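Local coordinates for protein O-methyltransferase family 3 (Niastella koreensis GR20-10, PDB 7CVV) that catalyses metal-dependent transfer of a methyl group, most actively with magnesium, from S-adenosylmethionine to either hydroxyl of catechol-like compounds such as protocatechuic acid, at residues 88-93 with 115-120. Sequence-based numbering, arbitrary orientation.
Sequences LEYDPK and TGKAID. With SAM (S-adenosylmethionine), chain D.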
loop_
_atom_site.group_PDB
_atom_site.type_symbol
_atom_site.label_atom_id
_atom_site.label_comp_id
_atom_site.label_asym_id
_atom_site.label_seq_id
_atom_site.Cartn_x
_atom_site.Cartn_y
_atom_site.Cartn_z
ATOM N N LEU A 88 6.084 -1.883 21.495
ATOM C CA LEU A 88 7.325 -1.734 22.313
ATOM C C LEU A 88 7.766 -0.258 22.330
ATOM O O LEU A 88 7.686 0.414 21.254
ATOM C CB LEU A 88 8.424 -2.655 21.766
ATOM C CG LEU A 88 7.952 -4.058 21.377
ATOM C CD1 LEU A 88 9.110 -4.993 21.046
ATOM C CD2 LEU A 88 7.076 -4.655 22.472
ATOM N N GLU A 89 8.205 0.220 23.508
ATOM C CA GLU A 89 8.580 1.637 23.772
ATOM C C GLU A 89 9.722 1.707 24.800
ATOM O O GLU A 89 9.519 1.287 25.948
ATOM C CB GLU A 89 7.354 2.419 24.256
ATOM C CG GLU A 89 7.642 3.874 24.549
ATOM C CD GLU A 89 8.429 4.588 23.454
ATOM O OE1 GLU A 89 7.976 4.574 22.279
ATOM O OE2 GLU A 89 9.506 5.148 23.770
ATOM N N TYR A 90 10.874 2.258 24.411
ATOM C CA TYR A 90 12.059 2.403 25.292
ATOM C C TYR A 90 11.752 3.401 26.419
ATOM O O TYR A 90 12.255 3.265 27.525
ATOM C CB TYR A 90 13.256 2.843 24.454
ATOM C CG TYR A 90 14.484 3.247 25.228
ATOM C CD1 TYR A 90 15.352 2.293 25.747
ATOM C CD2 TYR A 90 14.815 4.586 25.380
ATOM C CE1 TYR A 90 16.509 2.655 26.420
ATOM C CE2 TYR A 90 15.966 4.964 26.051
ATOM C CZ TYR A 90 16.813 3.999 26.571
ATOM O OH TYR A 90 17.933 4.392 27.243
ATOM N N ASP A 91 10.928 4.395 26.121
ATOM C CA ASP A 91 10.783 5.616 26.945
ATOM C C ASP A 91 9.565 5.467 27.859
ATOM O O ASP A 91 8.427 5.397 27.404
ATOM C CB ASP A 91 10.767 6.847 26.039
ATOM C CG ASP A 91 10.966 8.118 26.834
ATOM O OD1 ASP A 91 10.321 8.252 27.905
ATOM O OD2 ASP A 91 11.800 8.921 26.413
ATOM N N PRO A 92 9.767 5.337 29.189
ATOM C CA PRO A 92 8.640 5.184 30.118
ATOM C C PRO A 92 7.677 6.380 30.152
ATOM O O PRO A 92 6.503 6.167 30.379
ATOM C CB PRO A 92 9.348 4.989 31.469
ATOM C CG PRO A 92 10.679 4.365 31.065
ATOM C CD PRO A 92 11.075 5.188 29.860
ATOM N N LYS A 93 8.173 7.599 29.927
ATOM C CA LYS A 93 7.289 8.777 29.773
ATOM C C LYS A 93 6.343 8.513 28.594
ATOM O O LYS A 93 5.109 8.732 28.753
ATOM C CB LYS A 93 8.066 10.078 29.549
ATOM C CG LYS A 93 7.203 11.326 29.718
ATOM C CD LYS A 93 7.908 12.641 29.478
ATOM C CE LYS A 93 8.332 12.793 28.037
ATOM N NZ LYS A 93 8.952 14.110 27.809
ATOM N N THR A 115 7.461 -1.775 28.037
ATOM C CA THR A 115 8.551 -0.770 28.196
ATOM C C THR A 115 9.903 -1.482 28.164
ATOM O O THR A 115 9.982 -2.556 28.733
ATOM C CB THR A 115 8.382 0.010 29.498
ATOM O OG1 THR A 115 7.010 0.394 29.588
ATOM C CG2 THR A 115 9.266 1.235 29.558
ATOM N N GLY A 116 10.911 -0.915 27.503
ATOM C CA GLY A 116 12.254 -1.517 27.378
ATOM C C GLY A 116 12.784 -1.415 25.956
ATOM O O GLY A 116 11.999 -1.008 25.073
ATOM N N LYS A 117 14.058 -1.760 25.736
ATOM C CA LYS A 117 14.663 -1.772 24.383
ATOM C C LYS A 117 13.989 -2.885 23.586
ATOM O O LYS A 117 13.792 -3.970 24.142
ATOM C CB LYS A 117 16.179 -1.981 24.406
ATOM C CG LYS A 117 16.981 -0.746 24.779
ATOM C CD LYS A 117 18.289 -1.032 25.494
ATOM C CE LYS A 117 19.443 -1.303 24.548
ATOM N NZ LYS A 117 20.701 -1.558 25.294
ATOM N N ALA A 118 13.636 -2.601 22.336
ATOM C CA ALA A 118 13.106 -3.576 21.354
ATOM C C ALA A 118 14.044 -4.788 21.289
ATOM O O ALA A 118 13.542 -5.887 21.392
ATOM C CB ALA A 118 12.933 -2.923 19.999
ATOM N N ILE A 119 15.359 -4.605 21.165
ATOM C CA ILE A 119 16.314 -5.738 20.953
ATOM C C ILE A 119 16.372 -6.674 22.189
ATOM O O ILE A 119 16.999 -7.741 22.094
ATOM C CB ILE A 119 17.697 -5.203 20.530
ATOM C CG1 ILE A 119 18.440 -6.230 19.679
ATOM C CG2 ILE A 119 18.539 -4.746 21.714
ATOM C CD1 ILE A 119 18.033 -6.218 18.220
ATOM N N ASP A 120 15.755 -6.311 23.317
ATOM C CA ASP A 120 15.679 -7.153 24.546
ATOM C C ASP A 120 14.294 -7.802 24.676
ATOM O O ASP A 120 14.216 -8.940 25.205
ATOM C CB ASP A 120 15.894 -6.332 25.820
ATOM C CG ASP A 120 17.275 -5.730 25.965
ATOM O OD1 ASP A 120 18.174 -6.147 25.231
ATOM O OD2 ASP A 120 17.428 -4.830 26.793
HETATM N N SAM D . 4.710 5.079 15.329
HETATM C CA SAM D . 4.338 6.112 16.332
HETATM C C SAM D . 3.147 6.931 15.803
HETATM O O SAM D . 2.328 7.367 16.631
HETATM O OXT SAM D . 3.073 7.091 14.573
HETATM C CB SAM D . 5.531 7.040 16.594
HETATM C CG SAM D . 6.827 6.348 17.087
HETATM S SD SAM D . 8.151 7.590 17.055
HETATM C CE SAM D . 8.523 7.596 15.298
HETATM C "C5'" SAM D . 9.621 6.763 17.716
HETATM C "C4'" SAM D . 9.456 6.108 19.065
HETATM O "O4'" SAM D . 10.406 5.021 19.160
HETATM C "C3'" SAM D . 9.701 7.004 20.279
HETATM O "O3'" SAM D . 8.614 6.882 21.183
HETATM C "C2'" SAM D . 10.979 6.429 20.896
HETATM O "O2'" SAM D . 10.997 6.482 22.301
HETATM C "C1'" SAM D . 10.874 4.972 20.479
HETATM N N9 SAM D . 12.136 4.255 20.486
HETATM C C8 SAM D . 13.348 4.742 20.066
HETATM N N7 SAM D . 14.316 3.862 20.167
HETATM C C5 SAM D . 13.701 2.719 20.652
HETATM C C6 SAM D . 14.200 1.442 20.955
HETATM N N6 SAM D . 15.482 1.118 20.812
HETATM N N1 SAM D . 13.319 0.507 21.389
HETATM C C2 SAM D . 12.035 0.862 21.517
HETATM N N3 SAM D . 11.458 2.044 21.289
HETATM C C4 SAM D . 12.352 2.942 20.844
#
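G116 N donates to E89 O across 3.0 Å, next to the parallel bridge that pairs E89 with T115. The backbone angles of G116 call for a glycine, since a CB would jam against the carbonyl oxygen of T115. Just beyond, the CA of Y90 touches G116 O, and the Y90 ring runs alongside the aliphatic part of K117, CD1 lying 3.6 Å from K117 CG. T115 CG2 also meets P92 CG at 3.8 Å, the two side chains crossing at about a right angle.

The side chain of E89 turns from this backbone pairing to the cofactor. From CB, CG continues anti to the backbone N (chi1 -180°); a bend at chi2 (48°) then brings the carboxylate to the ribose. OE1 takes the hydrogen bond of SAM O3' at 2.6 Å and also accepts from T66 N and L67 N; OE2 takes that of SAM O2' and, on its anti side, D91 N at 2.8 Å. Three backbone N-H groups thus fix the acid that grips both ribose hydroxyls. With alanine in place of E89, both ribose hydroxyls would probably lose their acceptor and the three amides the carboxylate they share. At the adenine, A118 N reaches SAM N1 at 3.3 Å, nearly straight (164°), with A118 CB beside the same nitrogen.

An acidic residue at the end of the second strand holding the ribose diol is a hallmark of class I, Rossmann-like methyltransferases. Here the end of strand 84-89 leads through an N-cap at D91 into helix 92-103, while strand 111-115, outermost in the chain's sheet, passes through G116 and K117 into helix 118-127. L88 and A118 both pack on L64 of strand 60-64, and helix 145-154 meets A118 through Y148.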